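Local coordinates for cystathionine beta-lyase family protein, YNBB B.subtilis ortholog (Clostridium acetobutylicum, PDB 3HVY), which is a putative cystathionine beta-lyase linked to aluminium resistance, probably using its lysine-bound pyridoxal phosphate to cleave sulfur amino acids, at residues D117-I122 and L179-R184; G124-T129 and Y152-L157. All blocks are in the same frame, centred on the assembly; numbering follows the deposited sequence.

Contact 1: D117-I122 and L179-R184; sequences DTMMSI and LIHIQR
Ser121 and His181 are joined side chain to side chain: OG of Ser121 sits 2.7 Å from ND1 of His181, at the edge of the imidazole and in its plane. The Ser121 hydroxyl also bonds OH of Tyr152 in the next strand, so two partners grip it and the ring is held from one edge. Alongside this pair run three backbone bonds, from Met120 N to Leu179 O, from His181 N to Met120 O (2.8 Å, the straightest of the three) and from Ile122 N to His181 O. They pair 118-121 and 179-183 as parallel neighbours, 25° apart in direction, inside the seven-stranded mixed sheet of the large domain of this PLP-dependent, fold type I family. On the face carrying Ser121 and His181, selenomethionine Met119 runs out fully extended, CG anti to its own N (chi1 172°), which takes its CE to 3.6 Å from CB of His181, while its CG lies beside CD2 of Leu179. On the opposite face, with Met120 and Ile180, the side-chain contacts between the segments are apolar. Selenomethionine Met120 bends at its last torsion (chi3 63°) to bring CE 3.9 Å from CD1 of Ile180, and CD1 of Ile122 lies 3.8 Å from both CG2 of Ile180 and CG1 of Ile182. Helices 164-173 and 196-207 pack over these residues.

Contact 2: G124-T129 and Y152-L157; sequences GMPYDT and YKMVDL
Gly124, at a positive phi of 73°, donates its N-H to Val155 O of segment 152-157 at 2.9 Å, a bent bond (139° at the hydrogen) whose donor lies tilted out of the carbonyl plane. This is the single hydrogen bond between the two segments, and it forms just past the strand end, where the CA atoms of Gly124 and Asp156 come within 4.2 Å. The side chain of selenomethionine Met154 then lies against the peptide that follows Gly124. Bends at chi2 and chi3 lay its CG and SE along that group, CG 3.5 Å from Gly124 O and SE 3.6 Å from Gly124 C. There it crosses selenomethionine Met125 at about a right angle, but the two methyl ends are modelled too close together for their exact placement to be trusted. Topologically, 124-129 is the loop that leaves strand 118-121 for the short helix 131-134, while residues 152 to 154 belong to the outermost strand on this side of the large-domain sheet. The loop lies over that edge, Pro126 touching Ser121 as well as Tyr152. Pro126 and Tyr152 approach from opposite directions. The tyrosine's CG points opposite the main-chain nitrogen (chi1 -177°), which brings its hydroxyl up to the proline ring, 3.2 Å from CG and 3.5 Å from CD of Pro126. That hydroxyl has its polar partner in Ser121, and Ile134 of helix 131-134 touches both the proline and the tyrosine.

In the fold
Having already laid down edge strand 91-95, the chain crosses the sheet again in strand 118-121, turns out through the loop 124-129 and helix 131-134, and returns in strand 151-154. There contact 2 closes the smaller loop, its nearer ends 23 residues apart. The chain goes on through helix 164-173 to strand 177-183, where contact 1 closes a larger loop, its nearer ends 57 residues apart, with contact 2 nested inside it. Strand 118-121 thus lies between the other two, and the centres of the contacts are about 8 Å apart. They are stitched together by Ser121 O and Val155 N, 2.8 Å apart, probably hydrogen-bonded, while OE1 of Gln183, at the end of strand 177-183, accepts from the backbone N of Tyr127.

Contact 1: D117-I122 and L179-R184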
# COMPACT_ATOMS: atom_id res chain seq x y z
N ASP D 117 -16.73 -23.97 -31.52
CA ASP D 117 -16.19 -24.95 -30.61
C ASP D 117 -17.29 -25.32 -29.61
O ASP D 117 -18.22 -24.56 -29.37
CB ASP D 117 -15.04 -24.40 -29.77
CG ASP D 117 -13.74 -24.25 -30.52
OD1 ASP D 117 -13.63 -24.70 -31.66
OD2 ASP D 117 -12.79 -23.72 -29.90
N THR D 118 -17.20 -26.53 -29.06
CA THR D 118 -18.07 -26.95 -27.97
C THR D 118 -17.31 -27.16 -26.67
O THR D 118 -16.24 -27.77 -26.67
CB THR D 118 -18.82 -28.22 -28.30
OG1 THR D 118 -19.56 -28.04 -29.51
CG2 THR D 118 -19.77 -28.58 -27.15
N MSE D 119 -17.88 -26.64 -25.59
CA MSE D 119 -17.41 -26.84 -24.21
C MSE D 119 -18.34 -27.87 -23.57
O MSE D 119 -19.56 -27.81 -23.73
CB MSE D 119 -17.51 -25.54 -23.41
CG MSE D 119 -17.23 -25.69 -21.96
SE MSE D 119 -17.61 -24.03 -20.95
CE MSE D 119 -17.45 -24.81 -19.12
N MSE D 120 -17.78 -28.80 -22.80
CA MSE D 120 -18.60 -29.83 -22.20
C MSE D 120 -18.29 -29.99 -20.74
O MSE D 120 -17.14 -30.27 -20.37
CB MSE D 120 -18.48 -31.17 -22.94
CG MSE D 120 -19.39 -32.31 -22.34
SE MSE D 120 -19.47 -33.94 -23.36
CE MSE D 120 -17.58 -34.41 -23.19
N SER D 121 -19.31 -29.76 -19.92
CA SER D 121 -19.21 -29.93 -18.48
C SER D 121 -19.60 -31.39 -18.17
O SER D 121 -20.63 -31.87 -18.64
CB SER D 121 -20.14 -28.99 -17.71
OG SER D 121 -19.67 -27.66 -17.76
N ILE D 122 -18.78 -32.08 -17.39
CA ILE D 122 -19.05 -33.48 -17.14
C ILE D 122 -19.47 -33.87 -15.70
O ILE D 122 -19.78 -35.04 -15.47
CB ILE D 122 -17.95 -34.38 -17.68
CG1 ILE D 122 -16.64 -34.18 -16.91
CG2 ILE D 122 -17.80 -34.20 -19.23
CD1 ILE D 122 -15.56 -35.28 -17.20
N LEU D 179 -12.96 -28.65 -25.20
CA LEU D 179 -12.65 -28.46 -23.79
C LEU D 179 -13.68 -29.18 -22.96
O LEU D 179 -14.88 -29.10 -23.21
CB LEU D 179 -12.65 -26.97 -23.45
CG LEU D 179 -12.24 -26.59 -22.01
CD1 LEU D 179 -11.53 -25.25 -22.03
CD2 LEU D 179 -13.45 -26.57 -21.04
N ILE D 180 -13.18 -29.95 -22.02
CA ILE D 180 -13.95 -30.64 -21.00
C ILE D 180 -13.68 -29.91 -19.68
O ILE D 180 -12.50 -29.68 -19.29
CB ILE D 180 -13.55 -32.12 -20.93
CG1 ILE D 180 -14.16 -32.87 -22.13
CG2 ILE D 180 -13.95 -32.77 -19.60
CD1 ILE D 180 -13.86 -34.33 -22.16
N HIS D 181 -14.77 -29.56 -19.03
CA HIS D 181 -14.78 -28.86 -17.77
C HIS D 181 -15.18 -29.80 -16.62
O HIS D 181 -16.24 -30.42 -16.65
CB HIS D 181 -15.73 -27.68 -17.90
CG HIS D 181 -16.21 -27.11 -16.59
ND1 HIS D 181 -17.53 -27.14 -16.23
CD2 HIS D 181 -15.54 -26.55 -15.57
CE1 HIS D 181 -17.66 -26.59 -15.03
NE2 HIS D 181 -16.46 -26.26 -14.59
N ILE D 182 -14.25 -29.97 -15.67
CA ILE D 182 -14.49 -30.75 -14.45
C ILE D 182 -14.51 -29.74 -13.29
O ILE D 182 -13.64 -28.90 -13.18
CB ILE D 182 -13.38 -31.78 -14.21
CG1 ILE D 182 -13.33 -32.76 -15.41
CG2 ILE D 182 -13.57 -32.51 -12.86
CD1 ILE D 182 -12.19 -33.80 -15.36
N GLN D 183 -15.52 -29.80 -12.45
CA GLN D 183 -15.55 -29.02 -11.18
C GLN D 183 -15.13 -29.96 -10.01
O GLN D 183 -15.80 -30.96 -9.75
CB GLN D 183 -16.95 -28.51 -10.99
CG GLN D 183 -17.14 -27.56 -9.84
CD GLN D 183 -18.52 -26.95 -9.84
OE1 GLN D 183 -18.94 -26.35 -10.84
NE2 GLN D 183 -19.24 -27.08 -8.71
N ARG D 184 -14.04 -29.65 -9.33
CA ARG D 184 -13.56 -30.49 -8.23
C ARG D 184 -14.48 -30.43 -7.01
O ARG D 184 -14.93 -31.45 -6.50
CB ARG D 184 -12.14 -30.07 -7.86
CG ARG D 184 -11.54 -30.82 -6.70
CD ARG D 184 -10.04 -30.43 -6.54
NE ARG D 184 -9.45 -31.11 -5.41
CZ ARG D 184 -8.19 -30.97 -5.02
NH1 ARG D 184 -7.36 -30.15 -5.67
NH2 ARG D 184 -7.76 -31.62 -3.96

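Contact 2: G124-T129 and Y152-L157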
# COMPACT_ATOMS: atom_id res chain seq x y z
N GLY D 124 -22.26 -32.59 -14.15
CA GLY D 124 -23.57 -31.96 -13.97
C GLY D 124 -23.53 -30.44 -14.05
O GLY D 124 -22.61 -29.86 -14.61
N MSE D 125 -24.56 -29.79 -13.51
CA MSE D 125 -24.71 -28.32 -13.52
C MSE D 125 -23.54 -27.61 -12.84
O MSE D 125 -23.13 -27.97 -11.73
CB MSE D 125 -26.02 -27.93 -12.83
CG MSE D 125 -26.55 -26.48 -13.11
SE MSE D 125 -26.89 -26.17 -14.99
CE MSE D 125 -27.91 -27.78 -15.45
N PRO D 126 -22.95 -26.63 -13.52
CA PRO D 126 -21.88 -25.91 -12.90
C PRO D 126 -22.37 -24.97 -11.82
O PRO D 126 -23.57 -24.68 -11.76
CB PRO D 126 -21.29 -25.08 -14.06
CG PRO D 126 -21.88 -25.57 -15.26
CD PRO D 126 -23.18 -26.21 -14.91
N TYR D 127 -21.44 -24.56 -10.97
CA TYR D 127 -21.62 -23.46 -10.00
C TYR D 127 -22.37 -22.29 -10.62
O TYR D 127 -22.07 -21.89 -11.73
CB TYR D 127 -20.24 -22.96 -9.49
CG TYR D 127 -19.94 -23.34 -8.05
N ASP D 128 -23.33 -21.74 -9.88
CA ASP D 128 -24.25 -20.67 -10.35
C ASP D 128 -23.57 -19.50 -11.02
O ASP D 128 -24.04 -18.99 -12.02
CB ASP D 128 -25.05 -20.12 -9.16
CG ASP D 128 -26.03 -21.15 -8.58
OD1 ASP D 128 -26.59 -21.97 -9.37
OD2 ASP D 128 -26.25 -21.12 -7.34
N THR D 129 -22.44 -19.11 -10.49
CA THR D 129 -21.70 -17.99 -11.04
C THR D 129 -21.15 -18.23 -12.43
O THR D 129 -20.79 -17.27 -13.10
CB THR D 129 -20.55 -17.61 -10.09
OG1 THR D 129 -19.66 -18.74 -9.92
CG2 THR D 129 -21.13 -17.22 -8.74
N TYR D 152 -22.44 -25.51 -25.99
CA TYR D 152 -22.32 -26.06 -24.65
C TYR D 152 -23.04 -27.38 -24.49
O TYR D 152 -24.15 -27.52 -24.95
CB TYR D 152 -22.89 -25.09 -23.64
CG TYR D 152 -22.75 -25.55 -22.20
CD1 TYR D 152 -21.52 -25.67 -21.64
CD2 TYR D 152 -23.86 -25.80 -21.39
CE1 TYR D 152 -21.37 -26.09 -20.35
CE2 TYR D 152 -23.71 -26.19 -20.06
CZ TYR D 152 -22.45 -26.33 -19.55
OH TYR D 152 -22.21 -26.71 -18.21
N LYS D 153 -22.38 -28.37 -23.90
CA LYS D 153 -23.04 -29.61 -23.54
C LYS D 153 -22.76 -29.84 -22.08
O LYS D 153 -21.68 -29.50 -21.60
CB LYS D 153 -22.56 -30.82 -24.33
CG LYS D 153 -22.95 -30.80 -25.75
CD LYS D 153 -22.35 -31.96 -26.60
CE LYS D 153 -23.14 -32.09 -27.93
NZ LYS D 153 -22.61 -33.10 -28.91
N MSE D 154 -23.70 -30.49 -21.40
CA MSE D 154 -23.53 -30.83 -20.03
C MSE D 154 -23.97 -32.27 -19.76
O MSE D 154 -25.03 -32.70 -20.21
CB MSE D 154 -24.29 -29.81 -19.20
CG MSE D 154 -24.02 -29.99 -17.76
SE MSE D 154 -25.65 -30.53 -16.96
CE MSE D 154 -25.94 -28.63 -16.87
N VAL D 155 -23.12 -33.03 -19.08
CA VAL D 155 -23.38 -34.45 -18.83
C VAL D 155 -23.79 -34.54 -17.36
O VAL D 155 -23.00 -34.24 -16.46
CB VAL D 155 -22.18 -35.39 -19.15
CG1 VAL D 155 -22.54 -36.90 -18.96
CG2 VAL D 155 -21.60 -35.16 -20.60
N ASP D 156 -25.04 -34.93 -17.13
CA ASP D 156 -25.53 -35.14 -15.78
C ASP D 156 -24.82 -36.29 -15.13
O ASP D 156 -24.38 -37.27 -15.78
CB ASP D 156 -27.03 -35.42 -15.79
CG ASP D 156 -27.84 -34.18 -15.86
OD1 ASP D 156 -27.60 -33.28 -15.00
OD2 ASP D 156 -28.66 -34.09 -16.78
N LEU D 157 -24.73 -36.21 -13.82
CA LEU D 157 -24.23 -37.35 -13.06
C LEU D 157 -25.20 -38.52 -13.26
O LEU D 157 -26.37 -38.33 -13.56
CB LEU D 157 -24.11 -37.00 -11.60
CG LEU D 157 -23.07 -35.93 -11.23
CD1 LEU D 157 -23.24 -35.52 -9.75
CD2 LEU D 157 -21.63 -36.36 -11.52